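Local coordinates for protein dihydroneopterin aldolase (PDB 3V9O) that belongs to the tunnelling-fold (T-fold) family of enzymes and holds guanine in a pocket formed where two subunits of its assembly meet, at residues A[117-122]-A[127-132]; A[84-89]-A[95-100]; A[49-54]-A[80-85]; A[104-109]-A[134-139]. All coordinates share one frame; numbering follows the deposited sequence.

Interactions 1 to 4 sample the T-fold of one subunit, from the hairpin tip to the other end of its sheet. Interaction 1 pairs the last two strands, and interaction 3 sets helix 76-87 against strand 47-58 of the same sheet; their centres lie about 14 Å apart, and Glu-119 O and Val-50 N, 2.9 Å apart, join them. Interaction 2 packs the two helices together, its centre about 8 Å from that of interaction 3, and carries Glu-95, which holds guanine. Interaction 4 ties the end of helix 94-106 to the last strand, about 23 Å from interaction 1 between centres. Interactions 1, 2 and 4 also touch a second subunit.

Interaction 1 of 4, residues A[117-122]-A[127-132]; sequences STEKPD and CDAVGV
Thr-118 and Val-132 face each other as a hydrogen-bonded pair of an antiparallel ladder in which strands 117-120 and 129-132 run at 151° to one another: Thr-118 N lies 2.9 Å from Val-132 O, and the return bond from Val-132 N to Thr-118 O is equally short. Further along, Lys-120 N donates to Val-130 O almost straight (170° at the hydrogen), while the bond back from Val-130 N is weak. Between these pairs Glu-119 and Gly-131 form a non-hydrogen-bonded pair whose CA atoms come to 3.8 Å; glycine, lacking a side chain, suits such a close approach. Glu-119 CA offers its hydrogen to Val-130 O at 3.3 Å. The glutamate sets CG between its own backbone N and carbonyl carbon (chi1 69°) and then runs out extended, laying CD 3.9 Å from the small methyl CB of Ala-129. Its carboxylate passes on to the second subunit, where Tyr-26 gives OE1 a hydrogen bond and Arg-28 makes a salt bridge to OE2, so this acid next to the interface has fitting partners. Where the ladder frays, Pro-121 has no N-H to offer, and a water lies within hydrogen-bonding distance of both Pro-121 O (2.9 Å) and Cys-127 O. Thr-118, Val-130 and Val-132 share the opposite face from Glu-119; there Gln-94 of helix 94-106 bonds Thr-118 OG1 and Val-130 O. The hairpin lies between strand 47-58, bonded to the other edge of 113-120, and a strand of the second subunit, which continues the sheet beyond 127-132.

Interaction 2 of 4, residues A[84-89]-A[95-100]; sequences QCVARG and ETLCDA. With GUN (guanine), chain G; EDO (1,2-ethanediol), chain F.
Cys-85 turns its sulfur back beside its backbone N (chi1 -67°), which lays SG against Ala-100, 3.9 Å from its CB. In Leu-97, CG is anti to the backbone N (chi1 177°) and chi2 is 62°, directing CD1 to helix 76-87, where it lies 4.1 Å from Cys-85 CB and from Val-86 CG2. The side chains of Val-86 and Leu-97 cross obliquely. Cysteine and alanine are small enough to let the helices draw together here, with Cys-85 and Ala-100 CA atoms 6.6 Å apart, while the longer leucine reaches both Cys-85 and Val-86. At the border of the contact the extended chain of Arg-88 brings its guanidinium obliquely up to Ala-100, NH1 standing 3.8 Å from the methyl CB. A water joins Arg-88 NH2 to Ala-100 O. A 1,2-ethanediol, probably from the crystallisation liquor, lies in the same cleft: NH1 donates to its O1 at the edge of the guanidinium and weakly to O2, and O2 donates to Cys-85 O. At the N-terminal end of helix 94-106 Glu-95 receives guanine, OE1 taking N1-H at 2.8 Å and OE2 an N2-H at 2.7 Å; Gln-94 N and Val-73 O, Asp-74 OD1 and Tyr-75 N of the second subunit complete the site. The chemistry divides: apolar contact joins the helices, a water and the ethanediol bridge polar groups along the cleft, and a two-pronged carboxylate reads adjacent N-H groups of guanine.

Interaction 3 of 4, residues A[49-54]-A[80-85]; sequences VVINVD and QSVAQC. With EDO (1,2-ethanediol), chain F.
Helix 76-87 lies across one face of the antiparallel sheet, and the contact of Val-82 with Ile-51 and Val-53 of strand 47-58 is part of the hydrophobic layer between them. Ile-51 and Val-82 meet tip to tip, spanning the 8.2 Å between their CA atoms. The tightest touch is Ile-51 CD1 on Val-82 CG1 at 3.6 Å, and a second runs between Ile-51 CG2 and Val-82 CG2 at 4.0 Å. With CG1 anti to the backbone N (chi1 173°), both methyls of Val-82 face the strand, each meeting a different branch of the isoleucine. Val-53, two residues on and therefore on the same face of the strand, adds a looser contact, its CG2 lying 4.4 Å from Val-82 CG2. Branched apolar residues fit this layer: they are at home in a strand, and they fill the gap with methyls that need no polar partner. Asn-52, between them, points to the other face, where its amide oxygen accepts from Asn-29 N of strand 22-34. Around the contact, Thr-118 packs beside Ile-51, His-30 beside Val-82, and Leu-105 of helix 94-106 beside Val-53. All three touching residues are buried, and the contact is internal to one subunit. Two consecutive helices between the second and third strands, both laid on one face of a four-stranded antiparallel sheet, are the beta-beta-alpha-alpha-beta-beta arrangement of the T-fold.

Interaction 4 of 4, residues A[104-109]-A[134-139]; sequences SLLAHD and VFRIKD
Leu-106 O receives the ammonium group of Lys-138, the hydrogen bond that joins the end of helix 94-106 to the residue that follows strand 127-137. NZ lies 2.9 Å from this oxygen and approaches in the carbonyl plane, with a C=O...N angle of 156°. The lysine chain is extended beyond CG (chi2 -173°), which carries its nitrogen across to the helix terminus. The same NZ also donates to Val-111 O, sharing the ammonium between the helix-end carbonyl and that of Val-111. Leu-106 O has a second, weak donor in His-108 N, the bond of an inverse gamma turn centred on Ala-107 that takes the chain out of the helix. Apolar contacts come from the leucine side chain. Leu-106 CD1 rests on the aliphatic base of Arg-136, 3.7 Å from its CB, the two side chains crossing at an angle. Its other methyl, CD2, lies 4.1 Å from Lys-138 CE, where the leucine and lysine side chains run antiparallel alongside each other. Leu-106 also packs on Val-114 of strand 113-120. Long, flexible residues suit this surface seam because their methylenes lie on leucine while the charged ends find oxygen partners, Arg-136 NH2, as modelled, on Ala-20 O of the second subunit. A positive ammonium held among carbonyls at the C-terminal end of a helix is probably favourable electrostatically, and would probably help keep Lys-138 protonated.

Interaction 1 of 4, residues A[117-122]-A[127-132]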
loop_
_atom_site.group_PDB
_atom_site.type_symbol
_atom_site.label_atom_id
_atom_site.label_comp_id
_atom_site.label_asym_id
_atom_site.label_seq_id
_atom_site.Cartn_x
_atom_site.Cartn_y
_atom_site.Cartn_z
ATOM N N SER A 117 2.173 -8.647 -11.051
ATOM C CA SER A 117 1.621 -7.557 -11.856
ATOM C C SER A 117 2.578 -7.266 -13.003
ATOM O O SER A 117 3.816 -7.307 -12.861
ATOM C CB SER A 117 1.303 -6.278 -11.051
ATOM O OG SER A 117 2.495 -5.693 -10.545
ATOM N N THR A 118 1.989 -6.927 -14.130
ATOM C CA THR A 118 2.710 -6.312 -15.257
ATOM C C THR A 118 2.096 -4.958 -15.524
ATOM O O THR A 118 0.912 -4.748 -15.247
ATOM C CB THR A 118 2.643 -7.184 -16.561
ATOM O OG1 THR A 118 1.267 -7.307 -16.946
ATOM C CG2 THR A 118 3.189 -8.635 -16.284
ATOM N N GLU A 119 2.905 -4.015 -16.033
ATOM C CA GLU A 119 2.324 -2.718 -16.416
ATOM C C GLU A 119 3.166 -2.134 -17.502
ATOM O O GLU A 119 4.357 -2.393 -17.661
ATOM C CB GLU A 119 2.197 -1.806 -15.186
ATOM C CG GLU A 119 3.564 -1.347 -14.642
ATOM C CD GLU A 119 3.511 -0.723 -13.277
ATOM O OE1 GLU A 119 2.737 -1.203 -12.438
ATOM O OE2 GLU A 119 4.353 0.166 -12.996
ATOM N N LYS A 120 2.496 -1.252 -18.274
ATOM C CA LYS A 120 3.141 -0.489 -19.330
ATOM C C LYS A 120 3.172 0.966 -18.948
ATOM O O LYS A 120 2.135 1.680 -19.014
ATOM C CB LYS A 120 2.330 -0.618 -20.629
ATOM C CG LYS A 120 2.522 -1.915 -21.300
ATOM C CD LYS A 120 1.593 -1.929 -22.588
ATOM C CE LYS A 120 1.539 -3.197 -23.228
ATOM N NZ LYS A 120 0.834 -2.978 -24.600
ATOM N N PRO A 121 4.345 1.469 -18.566
ATOM C CA PRO A 121 4.439 2.911 -18.231
ATOM C C PRO A 121 4.124 3.816 -19.393
ATOM O O PRO A 121 3.746 4.980 -19.116
ATOM C CB PRO A 121 5.889 3.112 -17.778
ATOM C CG PRO A 121 6.636 1.859 -18.364
ATOM C CD PRO A 121 5.625 0.767 -18.322
ATOM N N ASP A 122 4.310 3.353 -20.618
ATOM C CA ASP A 122 4.160 4.262 -21.792
ATOM C C ASP A 122 2.880 4.009 -22.539
ATOM O O ASP A 122 2.766 4.552 -23.687
ATOM C CB ASP A 122 5.371 4.177 -22.712
ATOM C CG ASP A 122 6.644 4.440 -21.971
ATOM O OD1 ASP A 122 6.664 5.369 -21.138
ATOM O OD2 ASP A 122 7.602 3.678 -22.156
ATOM N N CYS A 127 -0.913 9.168 -18.228
ATOM C CA CYS A 127 -1.019 8.227 -17.115
ATOM C C CYS A 127 0.339 7.681 -16.773
ATOM O O CYS A 127 1.199 7.498 -17.694
ATOM C CB CYS A 127 -1.915 7.048 -17.472
ATOM S SG CYS A 127 -3.602 7.446 -17.981
ATOM N N ASP A 128 0.590 7.368 -15.515
ATOM C CA ASP A 128 1.866 6.763 -15.129
ATOM C C ASP A 128 1.971 5.325 -15.633
ATOM O O ASP A 128 3.088 4.871 -15.957
ATOM C CB ASP A 128 2.106 6.799 -13.626
ATOM C CG ASP A 128 2.524 8.162 -13.132
ATOM O OD1 ASP A 128 2.685 9.124 -13.925
ATOM O OD2 ASP A 128 2.661 8.308 -11.889
ATOM N N ALA A 129 0.885 4.554 -15.605
ATOM C CA ALA A 129 0.920 3.156 -16.097
ATOM C C ALA A 129 -0.452 2.572 -16.254
ATOM O O ALA A 129 -1.406 3.094 -15.623
ATOM C CB ALA A 129 1.706 2.269 -15.111
ATOM N N VAL A 130 -0.587 1.529 -17.051
ATOM C CA VAL A 130 -1.782 0.695 -17.014
ATOM C C VAL A 130 -1.257 -0.734 -16.897
ATOM O O VAL A 130 -0.293 -1.099 -17.582
ATOM C CB VAL A 130 -2.667 0.919 -18.296
ATOM C CG1 VAL A 130 -1.977 0.434 -19.563
ATOM C CG2 VAL A 130 -4.051 0.258 -18.136
ATOM N N GLY A 131 -1.931 -1.512 -16.073
ATOM C CA GLY A 131 -1.426 -2.849 -15.775
ATOM C C GLY A 131 -2.502 -3.818 -15.403
ATOM O O GLY A 131 -3.699 -3.559 -15.348
ATOM N N VAL A 132 -1.999 -5.051 -15.199
ATOM C CA VAL A 132 -2.789 -6.241 -14.878
ATOM C C VAL A 132 -2.159 -6.960 -13.695
ATOM O O VAL A 132 -0.915 -7.110 -13.668
ATOM C CB VAL A 132 -2.855 -7.209 -16.091
ATOM C CG1 VAL A 132 -3.567 -8.566 -15.702
ATOM C CG2 VAL A 132 -3.517 -6.465 -17.281
HETATM O O HOH W 1 0.817 5.001 -19.302
#

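Interaction 2 of 4, residues A[84-89]-A[95-100]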
loop_
_atom_site.group_PDB
_atom_site.type_symbol
_atom_site.label_atom_id
_atom_site.label_comp_id
_atom_site.label_asym_id
_atom_site.label_seq_id
_atom_site.Cartn_x
_atom_site.Cartn_y
_atom_site.Cartn_z
ATOM N N GLN A 84 12.332 -16.252 -18.488
ATOM C CA GLN A 84 11.927 -17.378 -19.304
ATOM C C GLN A 84 10.637 -17.040 -20.065
ATOM O O GLN A 84 10.505 -17.354 -21.239
ATOM C CB GLN A 84 11.724 -18.601 -18.427
ATOM C CG GLN A 84 13.038 -19.202 -17.964
ATOM C CD GLN A 84 12.905 -20.155 -16.774
ATOM O OE1 GLN A 84 11.813 -20.359 -16.207
ATOM N NE2 GLN A 84 14.040 -20.743 -16.381
ATOM N N CYS A 85 9.697 -16.411 -19.382
ATOM C CA CYS A 85 8.431 -16.057 -20.022
ATOM C C CYS A 85 8.578 -15.013 -21.110
ATOM O O CYS A 85 8.015 -15.169 -22.219
ATOM C CB CYS A 85 7.395 -15.644 -18.952
ATOM S SG CYS A 85 6.866 -16.967 -17.869
ATOM N N VAL A 86 9.385 -14.012 -20.854
ATOM C CA VAL A 86 9.604 -12.927 -21.833
ATOM C C VAL A 86 10.334 -13.507 -23.044
ATOM O O VAL A 86 10.018 -13.143 -24.211
ATOM C CB VAL A 86 10.407 -11.792 -21.154
ATOM C CG1 VAL A 86 10.910 -10.775 -22.166
ATOM C CG2 VAL A 86 9.576 -11.109 -20.118
ATOM N N ALA A 87 11.238 -14.465 -22.833
ATOM C CA ALA A 87 12.061 -15.003 -23.910
ATOM C C ALA A 87 11.277 -15.871 -24.896
ATOM O O ALA A 87 11.766 -16.182 -26.000
ATOM C CB ALA A 87 13.218 -15.826 -23.312
ATOM N N ARG A 88 10.073 -16.291 -24.515
ATOM C CA ARG A 88 9.229 -17.089 -25.429
ATOM C C ARG A 88 8.711 -16.285 -26.616
ATOM O O ARG A 88 8.308 -16.855 -27.635
ATOM C CB ARG A 88 8.051 -17.726 -24.691
ATOM C CG ARG A 88 8.456 -18.703 -23.594
ATOM C CD ARG A 88 7.239 -19.206 -22.859
ATOM N NE ARG A 88 7.570 -19.852 -21.588
ATOM C CZ ARG A 88 6.757 -19.881 -20.540
ATOM N NH1 ARG A 88 5.579 -19.281 -20.605
ATOM N NH2 ARG A 88 7.123 -20.492 -19.421
ATOM N N GLY A 89 8.716 -14.963 -26.502
ATOM C CA GLY A 89 8.328 -14.134 -27.623
ATOM C C GLY A 89 6.844 -14.260 -27.949
ATOM O O GLY A 89 6.100 -15.028 -27.320
ATOM N N GLU A 95 -2.207 -9.832 -20.024
ATOM C CA GLU A 95 -2.707 -11.027 -19.342
ATOM C C GLU A 95 -1.901 -12.251 -19.721
ATOM O O GLU A 95 -1.618 -13.072 -18.859
ATOM C CB GLU A 95 -4.163 -11.307 -19.694
ATOM C CG GLU A 95 -5.179 -10.350 -19.023
ATOM C CD GLU A 95 -5.363 -9.001 -19.727
ATOM O OE1 GLU A 95 -4.576 -8.579 -20.608
ATOM O OE2 GLU A 95 -6.351 -8.332 -19.383
ATOM N N THR A 96 -1.524 -12.366 -20.985
ATOM C CA THR A 96 -0.744 -13.551 -21.409
ATOM C C THR A 96 0.578 -13.628 -20.647
ATOM O O THR A 96 0.932 -14.681 -20.118
ATOM C CB THR A 96 -0.537 -13.503 -22.874
ATOM O OG1 THR A 96 -1.827 -13.576 -23.513
ATOM C CG2 THR A 96 0.310 -14.659 -23.361
ATOM N N LEU A 97 1.273 -12.514 -20.498
ATOM C CA LEU A 97 2.546 -12.505 -19.794
ATOM C C LEU A 97 2.327 -12.678 -18.315
ATOM O O LEU A 97 3.043 -13.490 -17.688
ATOM C CB LEU A 97 3.231 -11.161 -20.091
ATOM C CG LEU A 97 4.572 -10.976 -19.356
ATOM C CD1 LEU A 97 5.591 -11.995 -19.741
ATOM C CD2 LEU A 97 5.138 -9.518 -19.602
ATOM N N CYS A 98 1.398 -11.943 -17.728
ATOM C CA CYS A 98 1.180 -12.012 -16.309
ATOM C C CYS A 98 0.779 -13.416 -15.860
ATOM O O CYS A 98 1.322 -13.910 -14.859
ATOM C CB CYS A 98 0.092 -10.984 -15.964
ATOM S SG CYS A 98 -0.117 -10.704 -14.189
ATOM N N ASP A 99 -0.154 -14.001 -16.564
ATOM C CA ASP A 99 -0.637 -15.332 -16.217
ATOM C C ASP A 99 0.493 -16.357 -16.379
ATOM O O ASP A 99 0.581 -17.310 -15.551
ATOM C CB ASP A 99 -1.780 -15.733 -17.136
ATOM C CG ASP A 99 -3.091 -14.940 -16.904
ATOM O OD1 ASP A 99 -3.196 -14.131 -15.949
ATOM O OD2 ASP A 99 -3.999 -15.157 -17.733
ATOM N N ALA A 100 1.356 -16.217 -17.398
ATOM C CA ALA A 100 2.433 -17.166 -17.603
ATOM C C ALA A 100 3.460 -17.087 -16.493
ATOM O O ALA A 100 3.936 -18.145 -16.036
ATOM C CB ALA A 100 3.101 -16.950 -18.965
HETATM N N9 GUN G . -5.968 -3.074 -24.424
HETATM C C8 GUN G . -4.808 -2.952 -25.177
HETATM N N7 GUN G . -3.806 -3.866 -24.787
HETATM C C5 GUN G . -4.447 -4.597 -23.805
HETATM C C6 GUN G . -3.970 -5.710 -22.966
HETATM O O6 GUN G . -2.845 -6.230 -23.040
HETATM N N1 GUN G . -4.884 -6.211 -22.040
HETATM C C2 GUN G . -6.143 -5.647 -21.840
HETATM N N2 GUN G . -6.960 -6.142 -20.852
HETATM N N3 GUN G . -6.608 -4.585 -22.630
HETATM C C4 GUN G . -5.712 -4.113 -23.567
HETATM C C1 EDO F . 3.504 -16.750 -23.207
HETATM O O1 EDO F . 3.502 -18.090 -22.719
HETATM C C2 EDO F . 4.404 -15.923 -22.296
HETATM O O2 EDO F . 5.434 -16.784 -21.769
HETATM O O HOH W 2 4.363 -20.346 -17.822
#

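Interaction 3 of 4, residues A[49-54]-A[80-85]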
loop_
_atom_site.group_PDB
_atom_site.type_symbol
_atom_site.label_atom_id
_atom_site.label_comp_id
_atom_site.label_asym_id
_atom_site.label_seq_id
_atom_site.Cartn_x
_atom_site.Cartn_y
_atom_site.Cartn_z
ATOM N N VAL A 49 8.198 -2.782 -20.079
ATOM C CA VAL A 49 7.174 -3.411 -19.225
ATOM C C VAL A 49 7.775 -3.518 -17.852
ATOM O O VAL A 49 8.951 -3.934 -17.698
ATOM C CB VAL A 49 6.769 -4.803 -19.781
ATOM C CG1 VAL A 49 5.724 -5.477 -18.841
ATOM C CG2 VAL A 49 6.204 -4.681 -21.200
ATOM N N VAL A 50 7.016 -3.144 -16.799
ATOM C CA VAL A 50 7.531 -3.198 -15.410
ATOM C C VAL A 50 6.734 -4.277 -14.668
ATOM O O VAL A 50 5.463 -4.293 -14.705
ATOM C CB VAL A 50 7.395 -1.837 -14.742
ATOM C CG1 VAL A 50 7.808 -1.916 -13.271
ATOM C CG2 VAL A 50 8.260 -0.774 -15.493
ATOM N N ILE A 51 7.465 -5.173 -14.017
ATOM C CA ILE A 51 6.883 -6.402 -13.426
ATOM C C ILE A 51 7.166 -6.419 -11.935
ATOM O O ILE A 51 8.282 -6.115 -11.504
ATOM C CB ILE A 51 7.494 -7.621 -14.107
ATOM C CG1 ILE A 51 7.103 -7.551 -15.580
ATOM C CG2 ILE A 51 6.919 -8.927 -13.463
ATOM C CD1 ILE A 51 7.840 -8.428 -16.476
ATOM N N ASN A 52 6.174 -6.744 -11.118
ATOM C CA ASN A 52 6.363 -6.904 -9.680
ATOM C C ASN A 52 5.877 -8.267 -9.299
ATOM O O ASN A 52 4.867 -8.759 -9.812
ATOM C CB ASN A 52 5.552 -5.827 -8.901
ATOM C CG ASN A 52 6.225 -4.504 -8.978
ATOM O OD1 ASN A 52 7.071 -4.219 -8.152
ATOM N ND2 ASN A 52 5.934 -3.701 -10.016
ATOM N N VAL A 53 6.615 -8.928 -8.386
ATOM C CA VAL A 53 6.284 -10.326 -8.003
ATOM C C VAL A 53 6.401 -10.445 -6.485
ATOM O O VAL A 53 7.342 -9.928 -5.855
ATOM C CB VAL A 53 7.291 -11.320 -8.601
ATOM C CG1 VAL A 53 6.950 -12.795 -8.215
ATOM C CG2 VAL A 53 7.323 -11.176 -10.165
ATOM N N ASP A 54 5.422 -11.154 -5.908
ATOM C CA ASP A 54 5.443 -11.535 -4.473
ATOM C C ASP A 54 5.280 -13.055 -4.466
ATOM O O ASP A 54 4.369 -13.629 -5.071
ATOM C CB ASP A 54 4.322 -10.926 -3.657
ATOM C CG ASP A 54 4.393 -9.443 -3.535
ATOM O OD1 ASP A 54 5.390 -8.891 -3.090
ATOM O OD2 ASP A 54 3.369 -8.806 -3.829
ATOM N N GLN A 80 14.313 -15.188 -12.799
ATOM C CA GLN A 80 14.488 -16.273 -13.788
ATOM C C GLN A 80 13.188 -16.605 -14.492
ATOM O O GLN A 80 13.187 -16.847 -15.719
ATOM C CB GLN A 80 15.015 -17.506 -13.056
ATOM C CG GLN A 80 16.508 -17.405 -12.753
ATOM C CD GLN A 80 17.017 -18.421 -11.725
ATOM O OE1 GLN A 80 16.259 -19.250 -11.190
ATOM N NE2 GLN A 80 18.311 -18.327 -11.415
ATOM N N SER A 81 12.112 -16.707 -13.739
ATOM C CA SER A 81 10.835 -17.022 -14.342
ATOM C C SER A 81 10.349 -15.916 -15.262
ATOM O O SER A 81 9.816 -16.222 -16.356
ATOM C CB SER A 81 9.806 -17.389 -13.294
ATOM O OG SER A 81 10.351 -18.438 -12.521
ATOM N N VAL A 82 10.518 -14.657 -14.868
ATOM C CA VAL A 82 10.139 -13.567 -15.781
ATOM C C VAL A 82 10.977 -13.687 -17.037
ATOM O O VAL A 82 10.430 -13.635 -18.159
ATOM C CB VAL A 82 10.394 -12.223 -15.113
ATOM C CG1 VAL A 82 10.166 -11.098 -16.153
ATOM C CG2 VAL A 82 9.412 -12.070 -13.953
ATOM N N ALA A 83 12.282 -13.883 -16.941
ATOM C CA ALA A 83 13.111 -13.976 -18.141
ATOM C C ALA A 83 12.672 -15.097 -19.049
ATOM O O ALA A 83 12.625 -14.920 -20.305
ATOM C CB ALA A 83 14.591 -14.193 -17.784
ATOM N N GLN A 84 12.332 -16.252 -18.488
ATOM C CA GLN A 84 11.927 -17.378 -19.304
ATOM C C GLN A 84 10.637 -17.040 -20.065
ATOM O O GLN A 84 10.505 -17.354 -21.239
ATOM C CB GLN A 84 11.724 -18.601 -18.427
ATOM C CG GLN A 84 13.038 -19.202 -17.964
ATOM C CD GLN A 84 12.905 -20.155 -16.774
ATOM O OE1 GLN A 84 11.813 -20.359 -16.207
ATOM N NE2 GLN A 84 14.040 -20.743 -16.381
ATOM N N CYS A 85 9.697 -16.411 -19.382
ATOM C CA CYS A 85 8.431 -16.057 -20.022
ATOM C C CYS A 85 8.578 -15.013 -21.110
ATOM O O CYS A 85 8.015 -15.169 -22.219
ATOM C CB CYS A 85 7.395 -15.644 -18.952
ATOM S SG CYS A 85 6.866 -16.967 -17.869
HETATM C C1 EDO F . 3.504 -16.750 -23.207
HETATM O O1 EDO F . 3.502 -18.090 -22.719
HETATM C C2 EDO F . 4.404 -15.923 -22.296
HETATM O O2 EDO F . 5.434 -16.784 -21.769
#

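Interaction 4 of 4, residues A[104-109]-A[134-139]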
loop_
_atom_site.group_PDB
_atom_site.type_symbol
_atom_site.label_atom_id
_atom_site.label_comp_id
_atom_site.label_asym_id
_atom_site.label_seq_id
_atom_site.Cartn_x
_atom_site.Cartn_y
_atom_site.Cartn_z
ATOM N N SER A 104 4.210 -20.226 -13.927
ATOM C CA SER A 104 5.572 -20.705 -13.747
ATOM C C SER A 104 5.976 -20.721 -12.284
ATOM O O SER A 104 6.555 -21.707 -11.808
ATOM C CB SER A 104 6.503 -19.796 -14.581
ATOM O OG SER A 104 7.851 -20.159 -14.372
ATOM N N LEU A 105 5.699 -19.635 -11.566
ATOM C CA LEU A 105 6.163 -19.533 -10.184
ATOM C C LEU A 105 5.352 -20.421 -9.214
ATOM O O LEU A 105 5.903 -20.859 -8.193
ATOM C CB LEU A 105 6.082 -18.050 -9.735
ATOM C CG LEU A 105 7.265 -17.269 -10.336
ATOM C CD1 LEU A 105 6.964 -15.796 -10.106
ATOM C CD2 LEU A 105 8.624 -17.640 -9.757
ATOM N N LEU A 106 4.084 -20.695 -9.529
ATOM C CA LEU A 106 3.292 -21.629 -8.730
ATOM C C LEU A 106 3.792 -23.035 -8.891
ATOM O O LEU A 106 3.469 -23.879 -8.053
ATOM C CB LEU A 106 1.841 -21.603 -9.163
ATOM C CG LEU A 106 1.125 -20.389 -8.626
ATOM C CD1 LEU A 106 -0.186 -20.228 -9.460
ATOM C CD2 LEU A 106 0.848 -20.464 -7.114
ATOM N N ALA A 107 4.572 -23.353 -9.931
ATOM C CA ALA A 107 4.917 -24.752 -10.220
ATOM C C ALA A 107 6.117 -25.230 -9.408
ATOM O O ALA A 107 7.069 -25.805 -9.934
ATOM C CB ALA A 107 5.160 -24.936 -11.748
ATOM N N HIS A 108 6.097 -24.979 -8.090
ATOM C CA HIS A 108 7.213 -25.276 -7.188
ATOM C C HIS A 108 6.584 -25.741 -5.887
ATOM O O HIS A 108 5.629 -25.120 -5.380
ATOM C CB HIS A 108 8.103 -24.071 -6.946
ATOM C CG HIS A 108 8.770 -23.572 -8.175
ATOM N ND1 HIS A 108 9.894 -24.170 -8.726
ATOM C CD2 HIS A 108 8.380 -22.606 -9.038
ATOM C CE1 HIS A 108 10.181 -23.556 -9.869
ATOM N NE2 HIS A 108 9.278 -22.602 -10.078
ATOM N N ASP A 109 7.070 -26.840 -5.335
ATOM C CA ASP A 109 6.494 -27.396 -4.124
ATOM C C ASP A 109 6.454 -26.417 -2.941
ATOM O O ASP A 109 5.557 -26.476 -2.100
ATOM C CB ASP A 109 7.267 -28.618 -3.725
ATOM C CG ASP A 109 7.065 -29.761 -4.701
ATOM O OD1 ASP A 109 7.860 -29.827 -5.622
ATOM O OD2 ASP A 109 6.163 -30.583 -4.496
ATOM N N VAL A 134 -2.566 -10.477 -10.969
ATOM C CA VAL A 134 -3.225 -11.669 -10.448
ATOM C C VAL A 134 -2.655 -12.071 -9.107
ATOM O O VAL A 134 -1.482 -11.761 -8.814
ATOM C CB VAL A 134 -3.147 -12.884 -11.361
ATOM C CG1 VAL A 134 -3.809 -12.535 -12.730
ATOM C CG2 VAL A 134 -1.760 -13.346 -11.589
ATOM N N PHE A 135 -3.430 -12.757 -8.301
ATOM C CA PHE A 135 -2.992 -13.277 -6.987
ATOM C C PHE A 135 -3.604 -14.653 -6.856
ATOM O O PHE A 135 -4.830 -14.786 -6.783
ATOM C CB PHE A 135 -3.477 -12.332 -5.863
ATOM C CG PHE A 135 -2.664 -12.366 -4.561
ATOM C CD1 PHE A 135 -2.011 -13.494 -4.132
ATOM C CD2 PHE A 135 -2.557 -11.208 -3.780
ATOM C CE1 PHE A 135 -1.343 -13.525 -2.864
ATOM C CE2 PHE A 135 -1.833 -11.197 -2.558
ATOM C CZ PHE A 135 -1.221 -12.372 -2.117
ATOM N N ARG A 136 -2.760 -15.646 -6.903
ATOM C CA ARG A 136 -3.166 -17.047 -6.905
ATOM C C ARG A 136 -2.659 -17.742 -5.648
ATOM O O ARG A 136 -1.472 -17.687 -5.344
ATOM C CB ARG A 136 -2.577 -17.746 -8.136
ATOM C CG ARG A 136 -3.138 -17.297 -9.515
ATOM C CD ARG A 136 -4.618 -17.669 -9.707
ATOM N NE ARG A 136 -5.448 -16.654 -9.078
ATOM C CZ ARG A 136 -6.669 -16.835 -8.582
ATOM N NH1 ARG A 136 -7.269 -18.020 -8.629
ATOM N NH2 ARG A 136 -7.282 -15.807 -8.025
ATOM N N ILE A 137 -3.548 -18.436 -4.947
ATOM C CA ILE A 137 -3.164 -19.181 -3.746
ATOM C C ILE A 137 -3.484 -20.630 -3.947
ATOM O O ILE A 137 -4.595 -20.971 -4.384
ATOM C CB ILE A 137 -3.913 -18.656 -2.476
ATOM C CG1 ILE A 137 -3.615 -17.152 -2.263
ATOM C CG2 ILE A 137 -3.550 -19.498 -1.268
ATOM C CD1 ILE A 137 -4.244 -16.589 -0.982
ATOM N N LYS A 138 -2.550 -21.525 -3.625
ATOM C CA LYS A 138 -2.880 -22.939 -3.706
ATOM C C LYS A 138 -3.886 -23.378 -2.629
ATOM O O LYS A 138 -3.757 -22.977 -1.476
ATOM C CB LYS A 138 -1.616 -23.760 -3.516
ATOM C CG LYS A 138 -0.703 -23.597 -4.650
ATOM C CD LYS A 138 0.458 -24.572 -4.506
ATOM C CE LYS A 138 1.415 -24.247 -5.664
ATOM N NZ LYS A 138 2.714 -24.845 -5.476
ATOM N N ASP A 139 -4.857 -24.210 -3.007
ATOM C CA ASP A 139 -5.845 -24.754 -2.067
ATOM C C ASP A 139 -5.221 -25.694 -1.019
ATOM O O ASP A 139 -4.093 -26.179 -1.190
ATOM C CB ASP A 139 -6.940 -25.509 -2.835
#